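Local coordinates for integron cassette protein Vpc_cass2 (Vibrio paracholerae, PDB 3JRT) that is of unknown function but belongs to the mobile integron cassette pool, folding into an all-helical chain that assembles with a second copy, at residues 75-78 against 79-83; 157-160 against 161-164. One frame throughout, in Å; residues are numbered along the deposited sequence.

Both are local contacts between successive turns of one helix, and they come in series along the chain: interaction 1 lies in the middle of the long helix 64-91, interaction 2 takes in the short helix 157-163 and C164 just past its end. Their centres are 13 Å apart, and interaction 1, about 4 Å from the centre of the chain, is nearer to it than interaction 2, at about 10 Å. The short helix packs on the long one through apolar tips: C82 SG is 4.0 Å from I163 CD1, and I78 CG2 lies 4.2 Å from both F159 CE2 and I163 CD1. Two segments far apart in sequence thus share one core in this strandless fold.

Interaction 1. Residues 75-78 against 79-83; sequences VYSI and VINCR
N81 turns its side chain back along the helix onto S77, the residue one turn earlier. From the root outward, N81 CB lies 3.5 Å from S77 O, and CG stands beside the backbone N, anti to the carbonyl carbon (chi1 -76°), which brings the amide back over the preceding turn. N81 CG is 3.7 Å from S77 O, and the ND2 end closes on the same oxygen with a hydrogen bond of 3.0 Å from N81 ND2 to S77 O. That bond is bent, with an N-H...O angle of 139°, and the donor stands above the carbonyl plane, 44° out of it. The backbone N of N81 also donates to S77 O, from the opposite face of that plane, so one carbonyl oxygen is gripped twice by a single residue. Beyond it, N81 ND2 comes 3.6 Å from S77 OG, which the serine torsion places beside its own carbonyl carbon.

The neighbouring residues of the same turns keep ordinary helical i to i+4 bonds, from V79 N to V75 O, I80 N to Y76 O and C82 N to I78 O. Among their apolar side chains, V75 CG1 meets V79 CG1 at 4.2 Å, and I78 CG2 approaches C82 SG at 4.0 Å. V79 CG2 takes the crowded position between its backbone N and carbonyl carbon and rests against Y76 O at 3.3 Å.

This part of helix 64-91 is packed on several sides. Helix 27-53 meets N81 through L38, D41 and L42, helix 140-151 sets M150 against I78 and V79, and helix 104-116 brings I114 to C82. S77 and I80 pack on L73 and C127, respectively, of the second subunit, so the same turns also contribute to the dimer interface.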
loop_
_atom_site.group_PDB
_atom_site.type_symbol
_atom_site.label_atom_id
_atom_site.label_comp_id
_atom_site.label_asym_id
_atom_site.label_seq_id
_atom_site.Cartn_x
_atom_site.Cartn_y
_atom_site.Cartn_z
ATOM N N VAL A 75 -4.116 6.239 1.090
ATOM C CA VAL A 75 -4.745 5.956 2.362
ATOM C C VAL A 75 -4.358 4.571 2.927
ATOM O O VAL A 75 -4.044 4.450 4.113
ATOM C CB VAL A 75 -6.266 6.137 2.249
ATOM C CG1 VAL A 75 -7.008 5.456 3.411
ATOM C CG2 VAL A 75 -6.591 7.635 2.135
ATOM N N TYR A 76 -4.385 3.532 2.098
ATOM C CA TYR A 76 -3.968 2.210 2.568
ATOM C C TYR A 76 -2.554 2.259 3.158
ATOM O O TYR A 76 -2.258 1.652 4.187
ATOM C CB TYR A 76 -4.049 1.170 1.446
ATOM C CG TYR A 76 -5.477 0.741 1.132
ATOM C CD1 TYR A 76 -6.493 0.976 2.031
ATOM C CD2 TYR A 76 -5.795 0.083 -0.058
ATOM C CE1 TYR A 76 -7.801 0.587 1.767
ATOM C CE2 TYR A 76 -7.104 -0.305 -0.342
ATOM C CZ TYR A 76 -8.101 -0.044 0.586
ATOM O OH TYR A 76 -9.395 -0.427 0.357
ATOM N N SER A 77 -1.679 3.014 2.522
ATOM C CA SER A 77 -0.318 3.057 2.992
ATOM C C SER A 77 -0.281 3.787 4.351
ATOM O O SER A 77 0.353 3.335 5.308
ATOM C CB SER A 77 0.578 3.747 1.955
ATOM O OG SER A 77 1.901 3.839 2.439
ATOM N N ILE A 78 -0.946 4.931 4.423
ATOM C CA ILE A 78 -1.079 5.643 5.700
ATOM C C ILE A 78 -1.642 4.752 6.821
ATOM O O ILE A 78 -1.096 4.719 7.919
ATOM C CB ILE A 78 -1.938 6.900 5.527
ATOM C CG1 ILE A 78 -1.166 7.928 4.684
ATOM C CG2 ILE A 78 -2.381 7.463 6.890
ATOM C CD1 ILE A 78 -2.054 9.059 4.169
ATOM N N VAL A 79 -2.713 4.006 6.556
ATOM C CA VAL A 79 -3.287 3.213 7.636
ATOM C C VAL A 79 -2.375 2.057 8.036
ATOM O O VAL A 79 -2.232 1.751 9.219
ATOM C CB VAL A 79 -4.773 2.771 7.375
ATOM C CG1 VAL A 79 -5.654 4.021 7.129
ATOM C CG2 VAL A 79 -4.884 1.769 6.206
ATOM N N ILE A 80 -1.752 1.419 7.053
ATOM C CA ILE A 80 -0.797 0.356 7.348
ATOM C C ILE A 80 0.313 0.891 8.250
ATOM O O ILE A 80 0.709 0.249 9.208
ATOM C CB ILE A 80 -0.210 -0.262 6.060
ATOM C CG1 ILE A 80 -1.198 -1.271 5.452
ATOM C CG2 ILE A 80 1.175 -0.902 6.328
ATOM C CD1 ILE A 80 -0.922 -1.560 3.948
ATOM N N ASN A 81 0.794 2.090 7.962
ATOM C CA ASN A 81 1.881 2.641 8.754
ATOM C C ASN A 81 1.479 3.217 10.108
ATOM O O ASN A 81 2.232 3.123 11.073
ATOM C CB ASN A 81 2.688 3.623 7.931
ATOM C CG ASN A 81 3.590 2.906 6.953
ATOM O OD1 ASN A 81 4.539 2.260 7.357
ATOM N ND2 ASN A 81 3.260 2.959 5.686
ATOM N N CYS A 82 0.298 3.812 10.179
ATOM C CA CYS A 82 -0.221 4.239 11.459
ATOM C C CYS A 82 -0.329 3.049 12.399
ATOM O O CYS A 82 0.080 3.143 13.554
ATOM C CB CYS A 82 -1.570 4.941 11.303
ATOM S SG CYS A 82 -1.425 6.608 10.632
ATOM N N ARG A 83 -0.875 1.935 11.913
ATOM C CA ARG A 83 -0.986 0.748 12.753
ATOM C C ARG A 83 0.413 0.232 13.146
ATOM O O ARG A 83 0.647 -0.136 14.293
ATOM C CB ARG A 83 -1.830 -0.342 12.084
ATOM C CG ARG A 83 -3.291 0.017 11.888
ATOM C CD ARG A 83 -3.963 0.567 13.183
ATOM N NE ARG A 83 -3.726 -0.316 14.318
ATOM C CZ ARG A 83 -4.179 -0.125 15.555
ATOM N NH1 ARG A 83 -4.937 0.925 15.855
ATOM N NH2 ARG A 83 -3.875 -1.002 16.496
#

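Interaction 2. Residues 157-160 against 161-164; sequences DEFL and DWIC
The phenyl ring of F159 lies beside the indole of W162, their planes only 28° from parallel but slid so far apart that the rings barely overlap. The centroids of the F159 ring and the six-membered ring of W162 are 5.4 Å apart, and the closest atoms are F159 CE1 and W162 CE3, at 3.7 Å. In both residues CG is anti to the backbone N, which sends the two side chains the same way off the helix, and their similar second torsions (chi2 77° for F159 and 84° for W162) go with the near-parallel planes.

I163 comes to the same side of the phenyl ring as W162, next to the indole: W162 is nearer CE1 and CD1, I163 nearer CE2 and CD2. I163 CG1 stands 3.9 Å from F159 CE2, while I163 CD1 continues past the same carbon to CZ; the isoleucine chain runs obliquely to the ring. W162 and I163, both from the next turn, thus cover one side of the F159 ring together.

Underneath, the backbone repeats i to i+4 bonds from D157 O onward. The last, from C164 N to L160 O at 2.8 Å, is nearly straight, and C164 is the first residue to leave helical geometry.

Helix 157-163 is lodged among four others. F151 of helix 140-151 meets F159 edge-to-face, and Y110 of helix 104-116 sets its ring near parallel to W162. L160 and D161 lie on K50 of helix 27-53, I163 on V46 of that helix, and backbone hydrogen bonds between W162 and L177 and between I163 and V178 tie the helix end to the start of helix 177-188.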
loop_
_atom_site.group_PDB
_atom_site.type_symbol
_atom_site.label_atom_id
_atom_site.label_comp_id
_atom_site.label_asym_id
_atom_site.label_seq_id
_atom_site.Cartn_x
_atom_site.Cartn_y
_atom_site.Cartn_z
ATOM N N ASP A 157 -7.385 18.155 4.850
ATOM C CA ASP A 157 -6.279 18.996 5.303
ATOM C C ASP A 157 -5.834 18.675 6.724
ATOM O O ASP A 157 -4.658 18.494 6.970
ATOM C CB ASP A 157 -6.660 20.475 5.213
ATOM C CG ASP A 157 -7.192 20.856 3.840
ATOM O OD1 ASP A 157 -8.030 20.106 3.293
ATOM O OD2 ASP A 157 -6.782 21.911 3.310
ATOM N N GLU A 158 -6.785 18.628 7.652
ATOM C CA GLU A 158 -6.477 18.497 9.068
ATOM C C GLU A 158 -5.688 17.217 9.311
ATOM O O GLU A 158 -4.572 17.252 9.826
ATOM C CB GLU A 158 -7.760 18.496 9.894
ATOM C CG GLU A 158 -7.564 18.641 11.397
ATOM C CD GLU A 158 -8.873 18.979 12.140
ATOM O OE1 GLU A 158 -9.842 19.438 11.488
ATOM O OE2 GLU A 158 -8.923 18.786 13.378
ATOM N N PHE A 159 -6.271 16.089 8.926
ATOM C CA PHE A 159 -5.629 14.810 9.137
ATOM C C PHE A 159 -4.291 14.713 8.402
ATOM O O PHE A 159 -3.294 14.274 8.971
ATOM C CB PHE A 159 -6.539 13.669 8.730
ATOM C CG PHE A 159 -6.028 12.329 9.145
ATOM C CD1 PHE A 159 -6.142 11.913 10.459
ATOM C CD2 PHE A 159 -5.425 11.497 8.238
ATOM C CE1 PHE A 159 -5.671 10.688 10.848
ATOM C CE2 PHE A 159 -4.959 10.270 8.618
ATOM C CZ PHE A 159 -5.087 9.858 9.918
ATOM N N LEU A 160 -4.256 15.144 7.149
ATOM C CA LEU A 160 -2.994 15.101 6.409
ATOM C C LEU A 160 -1.916 15.925 7.126
ATOM O O LEU A 160 -0.776 15.486 7.261
ATOM C CB LEU A 160 -3.181 15.603 4.975
ATOM C CG LEU A 160 -3.989 14.709 4.028
ATOM C CD1 LEU A 160 -3.995 15.265 2.603
ATOM C CD2 LEU A 160 -3.473 13.263 4.028
ATOM N N ASP A 161 -2.280 17.124 7.578
ATOM C CA ASP A 161 -1.324 17.994 8.266
ATOM C C ASP A 161 -0.884 17.378 9.579
ATOM O O ASP A 161 0.239 17.583 10.032
ATOM C CB ASP A 161 -1.922 19.381 8.516
ATOM C CG ASP A 161 -1.712 20.317 7.351
ATOM O OD1 ASP A 161 -1.089 19.895 6.355
ATOM O OD2 ASP A 161 -2.175 21.469 7.426
ATOM N N TRP A 162 -1.789 16.621 10.183
ATOM C CA TRP A 162 -1.502 15.900 11.409
ATOM C C TRP A 162 -0.509 14.759 11.168
ATOM O O TRP A 162 0.284 14.435 12.044
ATOM C CB TRP A 162 -2.801 15.356 11.994
ATOM C CG TRP A 162 -2.646 14.589 13.267
ATOM C CD1 TRP A 162 -2.569 15.102 14.541
ATOM C CD2 TRP A 162 -2.592 13.169 13.408
ATOM N NE1 TRP A 162 -2.458 14.084 15.456
ATOM C CE2 TRP A 162 -2.470 12.887 14.790
ATOM C CE3 TRP A 162 -2.646 12.105 12.506
ATOM C CZ2 TRP A 162 -2.400 11.587 15.285
ATOM C CZ3 TRP A 162 -2.553 10.814 12.998
ATOM C CH2 TRP A 162 -2.433 10.566 14.375
ATOM N N ILE A 163 -0.578 14.132 9.997
ATOM C CA ILE A 163 0.399 13.112 9.641
ATOM C C ILE A 163 1.724 13.781 9.311
ATOM O O ILE A 163 2.751 13.503 9.919
ATOM C CB ILE A 163 -0.018 12.319 8.395
ATOM C CG1 ILE A 163 -1.311 11.537 8.636
ATOM C CG2 ILE A 163 1.115 11.373 7.975
ATOM C CD1 ILE A 163 -1.161 10.432 9.653
ATOM N N CYS A 164 1.680 14.679 8.337
ATOM C CA CYS A 164 2.877 15.311 7.840
ATOM C C CYS A 164 2.544 16.613 7.122
ATOM O O CYS A 164 2.111 16.587 5.973
ATOM C CB CYS A 164 3.569 14.372 6.865
ATOM S SG CYS A 164 5.221 14.923 6.331
#